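Local atomic coordinates of dual oxidase maturation factor 1 (Homo sapiens, PDB entry 7D3F), a protein that may be required for the maturation of the dual oxidase DUOX1 and its transport from the endoplasmic reticulum to the plasma membrane. Residues Ser60-Ala65 and Leu255-Leu260; Ile99-Gly104 and Cys234-Gly239; Tyr208-Thr213 and Leu266-Ala271; Phe223-Thr228 and Thr245-Ala250. All coordinates share one frame; numbering follows the deposited sequence.

Contact 1 (Ser60-Ala65 and Leu255-Leu260); sequences SLFIGA and LTTGLL
Ile63 and Thr257 meet methyl to methyl at the point where two helices come together, their side chains slanting across one another with Ile63 CG2 4.2 Å from Thr257 CG2. The two methyls owe their meeting to matching torsions. In Ile63 CG2 lies anti to the backbone N while CG1 folds back beside it (chi1 -66°), and in Thr257 the methyl takes the equivalent place, again opposite the N (chi1 -53°). That rotation of Thr257 also turns OG1 back along its own helix, where it is hydrogen-bonded to the carbonyl O of Ile253, one turn earlier. A polar atom buried in a predicted transmembrane helix is thereby satisfied within that helix, and the branch offered across the interface is apolar. Such a pairing illustrates how antiparallel transmembrane helices can pack without polar links between them: helix 50-72 and helix 249-274 run in opposite directions, and Ile63 CA comes within 6.4 Å of Thr257 CA. Phe62 approaches from the flank. Its CB does not aim at the partner helix, but the end of the ring comes nearer, and Phe62 CE1 lies 4.3 Å from Thr257 OG1, a loose contact. Leu260, one turn on from Thr257, brings its CD2 to 4.7 Å from Ile63 CG1, so it borders the isoleucine more than it grips it. Behind the first segment, Leu61 packs on Phe31 and Leu35 of helix 22-41, and Ser60 OG is hydrogen-bonded to Asn195 OD1; Thr257 also touches Gln217 of helix 203-229.

Contact 2 (Ile99-Gly104 and Cys234-Gly239); sequences IGLQVG and CPLHLG
Ile99 and Leu238 meet across the inner face of a curled antiparallel sheet in a part of the protein predicted to be extracellular. Strand 94-103 and strand 236-238 are not neighbours in this sheet, since strands 77-86 and 241-247 lie between them, yet Ile99 CA and Leu238 CA are only 8.5 Å apart. A flat sheet would hold strands of such separation much further from one another, so the curl is what lets their side chains touch. The link is entirely apolar. Ile99 and Leu238 meet end on: Ile99 CD1 stands 3.6 Å from Leu238 CD2, and Ile99 CG2 also approaches that same methyl, at 3.9 Å. In Ile99 chi1 (-46°) sets the CG1 branch beside the backbone N, and a straight chi2 (178°) extends CD1 toward the leucine. Two residues along, Leu101 and Leu236 form a second pair whose side chains lie roughly perpendicular. Helix 152-160 packs onto this core, with Leu157 against Ile99 and Tyr156 against Leu238. Polar and covalent ties hold the second segment to its surroundings. Tyr156 OH is hydrogen-bonded to His237 N, and Lys160 NZ to Pro235 O, while the disulfide from Cys234 to Cys167 fastens the chain just ahead of the strand. The His237 ring is stacked with an aromatic side chain of another protein chain, so Leu236 and Leu238 face the core while His237 meets that chain. In the Leu101 and Leu236 pair, a single methyl from each does the touching, Leu101 CD2 lying 3.9 Å from Leu236 CD1.

Contact 3 (Tyr208-Thr213 and Leu266-Ala271); sequences YMLLAT and LAMAVA
Leu210 and Leu211 carry the first segment's side of this contact, against Met268 and Leu266. Ahead of them Tyr208 has its CB turned from the partner helix, but the far end of the ring comes nearer, OH 4.5 Å from Ala269 CB. Next comes Met209, which serves the other flank of its helix and packs on Leu193, Ala194 and Met197 of helix 169-199. Leu210 brings the first real contact. Its CD2 lies 3.9 Å from Met268 CE, and the two side chains cross at about a right angle; the methionine chain bends at its last torsion (chi3 -56°), turning the terminal methyl to meet the leucine branch. Leu210 also packs on Cys261 and Leu264, earlier in the partner helix, and so lies along more than one turn of it. The setting is an antiparallel pair of predicted transmembrane helices, 203-229 and 249-274, joined here near their probable cytoplasmic ends by leucine methyls and the terminal methyl of a methionine. Leu211 follows at the place of closest backbone approach, where its CA is 6.7 Å from Leu266 CA. With CG anti to the backbone N (chi1 -166°), Leu211 CD1 lies 3.7 Å from Leu266 CD1 and 3.8 Å from Leu266 N. Leu266 itself starts off pointing from the interface, and its CD1 returns to flank the other leucine. Thr213 ends the segment with a bond inside its own helix: OG1 donates to Met209 O at 3.0 Å, tilted 31° from the carbonyl plane, while Thr213 N reaches the same oxygen from the opposite face.

Contact 4 (Phe223-Thr228 and Thr245-Ala250); sequences FFSMAT and THHGPA
Ser225, near the C-terminal end of helix 203-229, faces His247 at the end of strand 241-247, their CA atoms 8.6 Å apart as the chain passes from strand into helix 249-274. The imidazole spans the gap, since CG beside the backbone N (chi1 -68°) carries the ring toward the helix. Its NE2 ends 3.7 Å from Ser225 OG, a polar approach too long for a hydrogen bond; the serine hydroxyl instead makes a weak bond to Leu221 O, back in its own helix. Phe224 adds an edge: its CE2 lies 4.5 Å from His247 CD2, each atom near the plane of the other ring. Here the probably extracellular sheet is joined to the membrane helices, with Gly248 as N-cap of helix 249-274. Aromatic neighbours complete the junction, for His247 stacks with Phe251 and Phe224 meets Trp76. One face of the Phe224 ring is taken by Thr228 CG2, which sits 3.7 Å above the plane, over its centre. The same threonine turns OG1 back to hydrogen-bond Phe224 O, an acceptor also used by Thr228 N from the opposite face of the carbonyl.

Helix 249-274 packs on helix 50-72 in contact 1 and on helix 203-229 in contact 3. Contact 4 lies at its start, where His247, still in the strand, meets helix 203-229. Contacts 1 and 3 are neighbours, joined by Ile63 CD1 touching Leu210 CD1, but contact 1 is buried while contact 3, further from the chain's centre, is only partly so. Contact 2 is fully buried and belongs to the sheet; it adjoins contact 4 through Leu101 CD2 and Thr245 CG2. The chemistry follows place: aliphatic groups dominate contacts 2 and 3, contact 1 adds a threonine and a phenylalanine, and contact 4, at the sheet-to-membrane junction, relies on rings and a hydroxyl.

Contact 1 (Ser60-Ala65 and Leu255-Leu260)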
loop_
_atom_site.group_PDB
_atom_site.type_symbol
_atom_site.label_atom_id
_atom_site.label_comp_id
_atom_site.label_asym_id
_atom_site.label_seq_id
_atom_site.Cartn_x
_atom_site.Cartn_y
_atom_site.Cartn_z
ATOM N N SER B 60 -15.852 17.923 18.802
ATOM C CA SER B 60 -14.729 17.105 18.371
ATOM C C SER B 60 -14.944 16.641 16.944
ATOM O O SER B 60 -14.132 16.931 16.053
ATOM C CB SER B 60 -14.556 15.909 19.310
ATOM O OG SER B 60 -13.479 15.087 18.899
ATOM N N LEU B 61 -16.101 16.024 16.690
ATOM C CA LEU B 61 -16.354 15.496 15.359
ATOM C C LEU B 61 -16.234 16.605 14.332
ATOM O O LEU B 61 -15.455 16.496 13.374
ATOM C CB LEU B 61 -17.732 14.834 15.300
ATOM C CG LEU B 61 -17.842 13.479 16.003
ATOM C CD1 LEU B 61 -19.216 12.863 15.789
ATOM C CD2 LEU B 61 -16.749 12.544 15.513
ATOM N N PHE B 62 -16.906 17.732 14.593
ATOM C CA PHE B 62 -16.870 18.840 13.650
ATOM C C PHE B 62 -15.431 19.197 13.333
ATOM O O PHE B 62 -15.015 19.165 12.167
ATOM C CB PHE B 62 -17.622 20.045 14.218
ATOM C CG PHE B 62 -17.541 21.272 13.352
ATOM C CD1 PHE B 62 -16.758 22.351 13.728
ATOM C CD2 PHE B 62 -18.240 21.341 12.158
ATOM C CE1 PHE B 62 -16.682 23.483 12.933
ATOM C CE2 PHE B 62 -18.166 22.470 11.358
ATOM C CZ PHE B 62 -17.386 23.542 11.746
ATOM N N ILE B 63 -14.628 19.410 14.383
ATOM C CA ILE B 63 -13.234 19.796 14.188
ATOM C C ILE B 63 -12.564 18.810 13.245
ATOM O O ILE B 63 -12.094 19.180 12.160
ATOM C CB ILE B 63 -12.498 19.879 15.535
ATOM C CG1 ILE B 63 -13.071 21.013 16.389
ATOM C CG2 ILE B 63 -11.002 20.067 15.310
ATOM C CD1 ILE B 63 -12.481 21.080 17.782
ATOM N N GLY B 64 -12.623 17.522 13.601
ATOM C CA GLY B 64 -11.999 16.512 12.765
ATOM C C GLY B 64 -12.479 16.612 11.338
ATOM O O GLY B 64 -11.683 16.833 10.416
ATOM N N ALA B 65 -13.804 16.587 11.156
ATOM C CA ALA B 65 -14.356 16.653 9.813
ATOM C C ALA B 65 -13.815 17.871 9.094
ATOM O O ALA B 65 -13.224 17.758 8.009
ATOM C CB ALA B 65 -15.882 16.687 9.867
ATOM N N LEU B 255 -9.761 29.050 9.278
ATOM C CA LEU B 255 -9.587 30.131 10.244
ATOM C C LEU B 255 -10.477 29.929 11.463
ATOM O O LEU B 255 -10.002 29.961 12.605
ATOM C CB LEU B 255 -9.888 31.478 9.584
ATOM C CG LEU B 255 -9.759 32.709 10.484
ATOM C CD1 LEU B 255 -8.365 32.794 11.084
ATOM C CD2 LEU B 255 -10.092 33.977 9.712
ATOM N N THR B 256 -11.776 29.718 11.239
ATOM C CA THR B 256 -12.697 29.605 12.364
ATOM C C THR B 256 -12.431 28.341 13.176
ATOM O O THR B 256 -12.507 28.370 14.409
ATOM C CB THR B 256 -14.153 29.660 11.885
ATOM O OG1 THR B 256 -15.033 29.558 13.012
ATOM C CG2 THR B 256 -14.466 28.540 10.908
ATOM N N THR B 257 -12.084 27.231 12.516
ATOM C CA THR B 257 -11.809 26.000 13.251
ATOM C C THR B 257 -10.533 26.119 14.076
ATOM O O THR B 257 -10.490 25.677 15.231
ATOM C CB THR B 257 -11.720 24.819 12.286
ATOM O OG1 THR B 257 -12.903 24.773 11.477
ATOM C CG2 THR B 257 -11.593 23.512 13.055
ATOM N N GLY B 258 -9.483 26.718 13.508
ATOM C CA GLY B 258 -8.259 26.915 14.264
ATOM C C GLY B 258 -8.445 27.861 15.432
ATOM O O GLY B 258 -7.924 27.620 16.524
ATOM N N LEU B 259 -9.193 28.949 15.224
ATOM C CA LEU B 259 -9.482 29.858 16.328
ATOM C C LEU B 259 -10.300 29.165 17.408
ATOM O O LEU B 259 -10.055 29.364 18.603
ATOM C CB LEU B 259 -10.208 31.101 15.814
ATOM C CG LEU B 259 -9.370 32.070 14.975
ATOM C CD1 LEU B 259 -10.175 33.309 14.616
ATOM C CD2 LEU B 259 -8.090 32.448 15.706
ATOM N N LEU B 260 -11.275 28.343 17.009
ATOM C CA LEU B 260 -12.070 27.606 17.985
ATOM C C LEU B 260 -11.204 26.650 18.794
ATOM O O LEU B 260 -11.341 26.567 20.019
ATOM C CB LEU B 260 -13.190 26.845 17.276
ATOM C CG LEU B 260 -14.134 26.023 18.155
ATOM C CD1 LEU B 260 -14.919 26.929 19.089
ATOM C CD2 LEU B 260 -15.070 25.184 17.299
#

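Contact 2 (Ile99-Gly104 and Cys234-Gly239)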
loop_
_atom_site.group_PDB
_atom_site.type_symbol
_atom_site.label_atom_id
_atom_site.label_comp_id
_atom_site.label_asym_id
_atom_site.label_seq_id
_atom_site.Cartn_x
_atom_site.Cartn_y
_atom_site.Cartn_z
ATOM N N ILE B 99 -17.174 30.947 -15.681
ATOM C CA ILE B 99 -15.881 30.285 -15.587
ATOM C C ILE B 99 -15.334 30.537 -14.191
ATOM O O ILE B 99 -15.231 31.691 -13.754
ATOM C CB ILE B 99 -14.911 30.788 -16.667
ATOM C CG1 ILE B 99 -15.618 30.824 -18.022
ATOM C CG2 ILE B 99 -13.681 29.900 -16.730
ATOM C CD1 ILE B 99 -14.762 31.340 -19.149
ATOM N N GLY B 100 -14.999 29.461 -13.492
ATOM C CA GLY B 100 -14.553 29.556 -12.120
ATOM C C GLY B 100 -13.280 28.771 -11.891
ATOM O O GLY B 100 -13.057 27.710 -12.475
ATOM N N LEU B 101 -12.443 29.318 -11.018
ATOM C CA LEU B 101 -11.185 28.711 -10.617
ATOM C C LEU B 101 -11.271 28.375 -9.137
ATOM O O LEU B 101 -11.695 29.214 -8.333
ATOM C CB LEU B 101 -10.017 29.663 -10.886
ATOM C CG LEU B 101 -8.616 29.076 -11.028
ATOM C CD1 LEU B 101 -8.525 28.221 -12.280
ATOM C CD2 LEU B 101 -7.595 30.199 -11.065
ATOM N N GLN B 102 -10.878 27.153 -8.779
ATOM C CA GLN B 102 -10.921 26.670 -7.400
ATOM C C GLN B 102 -9.574 26.016 -7.110
ATOM O O GLN B 102 -9.392 24.820 -7.347
ATOM C CB GLN B 102 -12.081 25.699 -7.198
ATOM C CG GLN B 102 -13.450 26.351 -7.133
ATOM C CD GLN B 102 -14.559 25.340 -6.911
ATOM O OE1 GLN B 102 -14.619 24.311 -7.584
ATOM N NE2 GLN B 102 -15.438 25.625 -5.958
ATOM N N VAL B 103 -8.627 26.802 -6.617
ATOM C CA VAL B 103 -7.284 26.317 -6.332
ATOM C C VAL B 103 -7.264 25.746 -4.921
ATOM O O VAL B 103 -7.544 26.457 -3.949
ATOM C CB VAL B 103 -6.245 27.437 -6.487
ATOM C CG1 VAL B 103 -4.849 26.867 -6.365
ATOM C CG2 VAL B 103 -6.427 28.149 -7.818
ATOM N N GLY B 104 -6.939 24.457 -4.814
ATOM C CA GLY B 104 -6.798 23.787 -3.546
ATOM C C GLY B 104 -5.350 23.484 -3.209
ATOM O O GLY B 104 -4.412 24.011 -3.809
ATOM N N CYS B 234 -0.515 37.543 -12.001
ATOM C CA CYS B 234 -0.793 36.804 -13.226
ATOM C C CYS B 234 -2.172 37.189 -13.731
ATOM O O CYS B 234 -3.181 36.767 -13.142
ATOM C CB CYS B 234 -0.716 35.294 -12.992
ATOM S SG CYS B 234 -0.832 34.307 -14.513
ATOM N N PRO B 235 -2.276 37.966 -14.811
ATOM C CA PRO B 235 -3.589 38.414 -15.296
ATOM C C PRO B 235 -4.321 37.285 -16.006
ATOM O O PRO B 235 -3.857 36.771 -17.026
ATOM C CB PRO B 235 -3.238 39.554 -16.258
ATOM C CG PRO B 235 -1.865 39.225 -16.738
ATOM C CD PRO B 235 -1.167 38.542 -15.591
ATOM N N LEU B 236 -5.470 36.898 -15.460
ATOM C CA LEU B 236 -6.348 35.912 -16.076
ATOM C C LEU B 236 -7.442 36.673 -16.812
ATOM O O LEU B 236 -8.320 37.268 -16.182
ATOM C CB LEU B 236 -6.944 34.978 -15.025
ATOM C CG LEU B 236 -5.980 34.298 -14.051
ATOM C CD1 LEU B 236 -6.753 33.550 -12.976
ATOM C CD2 LEU B 236 -5.045 33.359 -14.788
ATOM N N HIS B 237 -7.385 36.669 -18.141
ATOM C CA HIS B 237 -8.353 37.384 -18.964
ATOM C C HIS B 237 -9.095 36.389 -19.842
ATOM O O HIS B 237 -8.483 35.713 -20.675
ATOM C CB HIS B 237 -7.670 38.451 -19.819
ATOM C CG HIS B 237 -7.259 39.668 -19.050
ATOM N ND1 HIS B 237 -6.183 39.676 -18.188
ATOM C CD2 HIS B 237 -7.784 40.915 -19.008
ATOM C CE1 HIS B 237 -6.060 40.878 -17.652
ATOM N NE2 HIS B 237 -7.020 41.648 -18.133
ATOM N N LEU B 238 -10.409 36.305 -19.654
ATOM C CA LEU B 238 -11.267 35.455 -20.464
ATOM C C LEU B 238 -12.332 36.322 -21.118
ATOM O O LEU B 238 -13.013 37.098 -20.434
ATOM C CB LEU B 238 -11.909 34.348 -19.622
ATOM C CG LEU B 238 -10.932 33.498 -18.804
ATOM C CD1 LEU B 238 -10.938 33.923 -17.340
ATOM C CD2 LEU B 238 -11.235 32.014 -18.942
ATOM N N GLY B 239 -12.465 36.196 -22.433
ATOM C CA GLY B 239 -13.417 37.019 -23.158
ATOM C C GLY B 239 -13.092 38.487 -22.972
ATOM O O GLY B 239 -11.992 38.952 -23.293
#

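Contact 3 (Tyr208-Thr213 and Leu266-Ala271)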
loop_
_atom_site.group_PDB
_atom_site.type_symbol
_atom_site.label_atom_id
_atom_site.label_comp_id
_atom_site.label_asym_id
_atom_site.label_seq_id
_atom_site.Cartn_x
_atom_site.Cartn_y
_atom_site.Cartn_z
ATOM N N TYR B 208 -3.751 20.947 25.939
ATOM C CA TYR B 208 -2.583 21.443 25.214
ATOM C C TYR B 208 -2.525 20.868 23.803
ATOM O O TYR B 208 -2.106 21.555 22.867
ATOM C CB TYR B 208 -1.301 21.122 25.983
ATOM C CG TYR B 208 -1.035 22.054 27.148
ATOM C CD1 TYR B 208 -1.000 21.578 28.452
ATOM C CD2 TYR B 208 -0.821 23.410 26.942
ATOM C CE1 TYR B 208 -0.760 22.425 29.518
ATOM C CE2 TYR B 208 -0.579 24.266 28.001
ATOM C CZ TYR B 208 -0.549 23.767 29.287
ATOM O OH TYR B 208 -0.310 24.613 30.344
ATOM N N MET B 209 -2.942 19.612 23.627
ATOM C CA MET B 209 -2.972 19.024 22.291
ATOM C C MET B 209 -4.021 19.697 21.412
ATOM O O MET B 209 -3.793 19.909 20.216
ATOM C CB MET B 209 -3.228 17.521 22.386
ATOM C CG MET B 209 -2.241 16.679 21.597
ATOM S SD MET B 209 -0.550 16.899 22.180
ATOM C CE MET B 209 0.350 15.877 21.017
ATOM N N LEU B 210 -5.181 20.030 21.983
ATOM C CA LEU B 210 -6.185 20.777 21.225
ATOM C C LEU B 210 -5.663 22.160 20.842
ATOM O O LEU B 210 -5.882 22.635 19.716
ATOM C CB LEU B 210 -7.473 20.887 22.041
ATOM C CG LEU B 210 -8.710 21.448 21.342
ATOM C CD1 LEU B 210 -9.037 20.638 20.098
ATOM C CD2 LEU B 210 -9.891 21.458 22.299
ATOM N N LEU B 211 -4.965 22.818 21.771
ATOM C CA LEU B 211 -4.344 24.102 21.461
ATOM C C LEU B 211 -3.317 23.956 20.344
ATOM O O LEU B 211 -3.211 24.823 19.472
ATOM C CB LEU B 211 -3.702 24.687 22.722
ATOM C CG LEU B 211 -3.276 26.158 22.729
ATOM C CD1 LEU B 211 -3.364 26.714 24.138
ATOM C CD2 LEU B 211 -1.866 26.334 22.184
ATOM N N ALA B 212 -2.550 22.864 20.361
ATOM C CA ALA B 212 -1.586 22.608 19.294
ATOM C C ALA B 212 -2.283 22.376 17.960
ATOM O O ALA B 212 -1.781 22.796 16.912
ATOM C CB ALA B 212 -0.706 21.412 19.657
ATOM N N THR B 213 -3.430 21.694 17.976
ATOM C CA THR B 213 -4.212 21.525 16.754
ATOM C C THR B 213 -4.619 22.878 16.182
ATOM O O THR B 213 -4.471 23.134 14.978
ATOM C CB THR B 213 -5.453 20.674 17.036
ATOM O OG1 THR B 213 -5.059 19.392 17.541
ATOM C CG2 THR B 213 -6.274 20.488 15.768
ATOM N N LEU B 266 -7.006 27.134 25.251
ATOM C CA LEU B 266 -6.675 28.200 26.189
ATOM C C LEU B 266 -7.645 28.219 27.362
ATOM O O LEU B 266 -7.231 28.368 28.517
ATOM C CB LEU B 266 -6.678 29.545 25.462
ATOM C CG LEU B 266 -5.616 30.571 25.856
ATOM C CD1 LEU B 266 -4.223 29.989 25.678
ATOM C CD2 LEU B 266 -5.775 31.838 25.031
ATOM N N ALA B 267 -8.942 28.062 27.085
ATOM C CA ALA B 267 -9.939 28.033 28.148
ATOM C C ALA B 267 -9.752 26.821 29.048
ATOM O O ALA B 267 -9.910 26.922 30.267
ATOM C CB ALA B 267 -11.346 28.047 27.551
ATOM N N MET B 268 -9.420 25.666 28.467
ATOM C CA MET B 268 -9.182 24.475 29.276
ATOM C C MET B 268 -7.992 24.681 30.207
ATOM O O MET B 268 -8.058 24.361 31.401
ATOM C CB MET B 268 -8.958 23.268 28.363
ATOM C CG MET B 268 -9.614 21.984 28.844
ATOM S SD MET B 268 -9.528 20.672 27.611
ATOM C CE MET B 268 -10.294 21.478 26.205
ATOM N N ALA B 269 -6.898 25.236 29.677
ATOM C CA ALA B 269 -5.722 25.488 30.507
ATOM C C ALA B 269 -6.020 26.506 31.602
ATOM O O ALA B 269 -5.616 26.324 32.757
ATOM C CB ALA B 269 -4.557 25.960 29.636
ATOM N N VAL B 270 -6.733 27.581 31.259
ATOM C CA VAL B 270 -7.064 28.608 32.244
ATOM C C VAL B 270 -7.975 28.043 33.326
ATOM O O VAL B 270 -7.793 28.325 34.516
ATOM C CB VAL B 270 -7.690 29.829 31.545
ATOM C CG1 VAL B 270 -8.338 30.754 32.560
ATOM C CG2 VAL B 270 -6.631 30.579 30.745
ATOM N N ALA B 271 -8.969 27.239 32.940
ATOM C CA ALA B 271 -9.870 26.647 33.923
ATOM C C ALA B 271 -9.132 25.683 34.838
ATOM O O ALA B 271 -9.400 25.634 36.043
ATOM C CB ALA B 271 -11.031 25.941 33.223
#

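Contact 4 (Phe223-Thr228 and Thr245-Ala250)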
loop_
_atom_site.group_PDB
_atom_site.type_symbol
_atom_site.label_atom_id
_atom_site.label_comp_id
_atom_site.label_asym_id
_atom_site.label_seq_id
_atom_site.Cartn_x
_atom_site.Cartn_y
_atom_site.Cartn_z
ATOM N N PHE B 223 0.951 30.045 6.333
ATOM C CA PHE B 223 1.846 29.610 5.269
ATOM C C PHE B 223 1.174 29.723 3.909
ATOM O O PHE B 223 1.797 30.177 2.942
ATOM C CB PHE B 223 2.319 28.176 5.511
ATOM C CG PHE B 223 3.456 27.758 4.615
ATOM C CD1 PHE B 223 4.763 27.790 5.073
ATOM C CD2 PHE B 223 3.220 27.348 3.311
ATOM C CE1 PHE B 223 5.811 27.414 4.253
ATOM C CE2 PHE B 223 4.264 26.977 2.485
ATOM C CZ PHE B 223 5.560 27.007 2.957
ATOM N N PHE B 224 -0.093 29.312 3.808
ATOM C CA PHE B 224 -0.788 29.421 2.531
ATOM C C PHE B 224 -0.882 30.875 2.089
ATOM O O PHE B 224 -0.601 31.203 0.930
ATOM C CB PHE B 224 -2.179 28.791 2.623
ATOM C CG PHE B 224 -2.887 28.694 1.301
ATOM C CD1 PHE B 224 -2.657 27.619 0.457
ATOM C CD2 PHE B 224 -3.774 29.678 0.897
ATOM C CE1 PHE B 224 -3.302 27.526 -0.762
ATOM C CE2 PHE B 224 -4.422 29.591 -0.321
ATOM C CZ PHE B 224 -4.184 28.513 -1.151
ATOM N N SER B 225 -1.249 31.768 3.013
ATOM C CA SER B 225 -1.360 33.183 2.669
ATOM C C SER B 225 -0.021 33.748 2.212
ATOM O O SER B 225 0.065 34.411 1.171
ATOM C CB SER B 225 -1.895 33.975 3.863
ATOM O OG SER B 225 -3.251 33.665 4.114
ATOM N N MET B 226 1.043 33.483 2.975
ATOM C CA MET B 226 2.346 34.054 2.649
ATOM C C MET B 226 2.887 33.503 1.335
ATOM O O MET B 226 3.470 34.248 0.540
ATOM C CB MET B 226 3.333 33.797 3.787
ATOM C CG MET B 226 2.998 34.518 5.088
ATOM S SD MET B 226 2.927 36.315 4.928
ATOM C CE MET B 226 1.156 36.597 4.892
ATOM N N ALA B 227 2.702 32.205 1.083
ATOM C CA ALA B 227 3.251 31.610 -0.127
ATOM C C ALA B 227 2.440 31.963 -1.367
ATOM O O ALA B 227 3.010 32.070 -2.458
ATOM C CB ALA B 227 3.347 30.093 0.030
ATOM N N THR B 228 1.124 32.145 -1.236
ATOM C CA THR B 228 0.311 32.549 -2.375
ATOM C C THR B 228 0.296 34.055 -2.593
ATOM O O THR B 228 -0.153 34.505 -3.653
ATOM C CB THR B 228 -1.127 32.046 -2.207
ATOM O OG1 THR B 228 -1.679 32.560 -0.988
ATOM C CG2 THR B 228 -1.156 30.524 -2.172
ATOM N N THR B 245 -9.005 36.145 -8.036
ATOM C CA THR B 245 -9.104 35.100 -7.030
ATOM C C THR B 245 -9.048 35.697 -5.630
ATOM O O THR B 245 -8.492 36.777 -5.413
ATOM C CB THR B 245 -7.987 34.067 -7.198
ATOM O OG1 THR B 245 -6.720 34.734 -7.251
ATOM C CG2 THR B 245 -8.191 33.262 -8.472
ATOM N N HIS B 246 -9.638 34.978 -4.679
ATOM C CA HIS B 246 -9.654 35.398 -3.286
ATOM C C HIS B 246 -9.752 34.161 -2.407
ATOM O O HIS B 246 -10.073 33.066 -2.879
ATOM C CB HIS B 246 -10.812 36.363 -2.998
ATOM C CG HIS B 246 -12.164 35.795 -3.305
ATOM N ND1 HIS B 246 -12.761 35.923 -4.541
ATOM C CD2 HIS B 246 -13.035 35.101 -2.537
ATOM C CE1 HIS B 246 -13.942 35.331 -4.520
ATOM N NE2 HIS B 246 -14.132 34.824 -3.315
ATOM N N HIS B 247 -9.461 34.346 -1.122
ATOM C CA HIS B 247 -9.521 33.241 -0.174
ATOM C C HIS B 247 -10.938 32.688 -0.103
ATOM O O HIS B 247 -11.887 33.416 0.208
ATOM C CB HIS B 247 -9.051 33.706 1.202
ATOM C CG HIS B 247 -7.593 34.039 1.258
ATOM N ND1 HIS B 247 -7.111 35.174 1.873
ATOM C CD2 HIS B 247 -6.510 33.383 0.779
ATOM C CE1 HIS B 247 -5.794 35.205 1.768
ATOM N NE2 HIS B 247 -5.404 34.129 1.108
ATOM N N GLY B 248 -11.078 31.396 -0.390
ATOM C CA GLY B 248 -12.374 30.774 -0.501
ATOM C C GLY B 248 -12.915 30.268 0.818
ATOM O O GLY B 248 -12.369 30.544 1.891
ATOM N N PRO B 249 -14.015 29.514 0.758
ATOM C CA PRO B 249 -14.622 29.002 1.998
ATOM C C PRO B 249 -13.703 28.101 2.802
ATOM O O PRO B 249 -13.817 28.071 4.032
ATOM C CB PRO B 249 -15.863 28.249 1.496
ATOM C CG PRO B 249 -15.575 27.938 0.066
ATOM C CD PRO B 249 -14.749 29.079 -0.442
ATOM N N ALA B 250 -12.802 27.360 2.152
ATOM C CA ALA B 250 -11.881 26.506 2.898
ATOM C C ALA B 250 -10.968 27.331 3.794
ATOM O O ALA B 250 -10.696 26.946 4.937
ATOM C CB ALA B 250 -11.059 25.647 1.938
#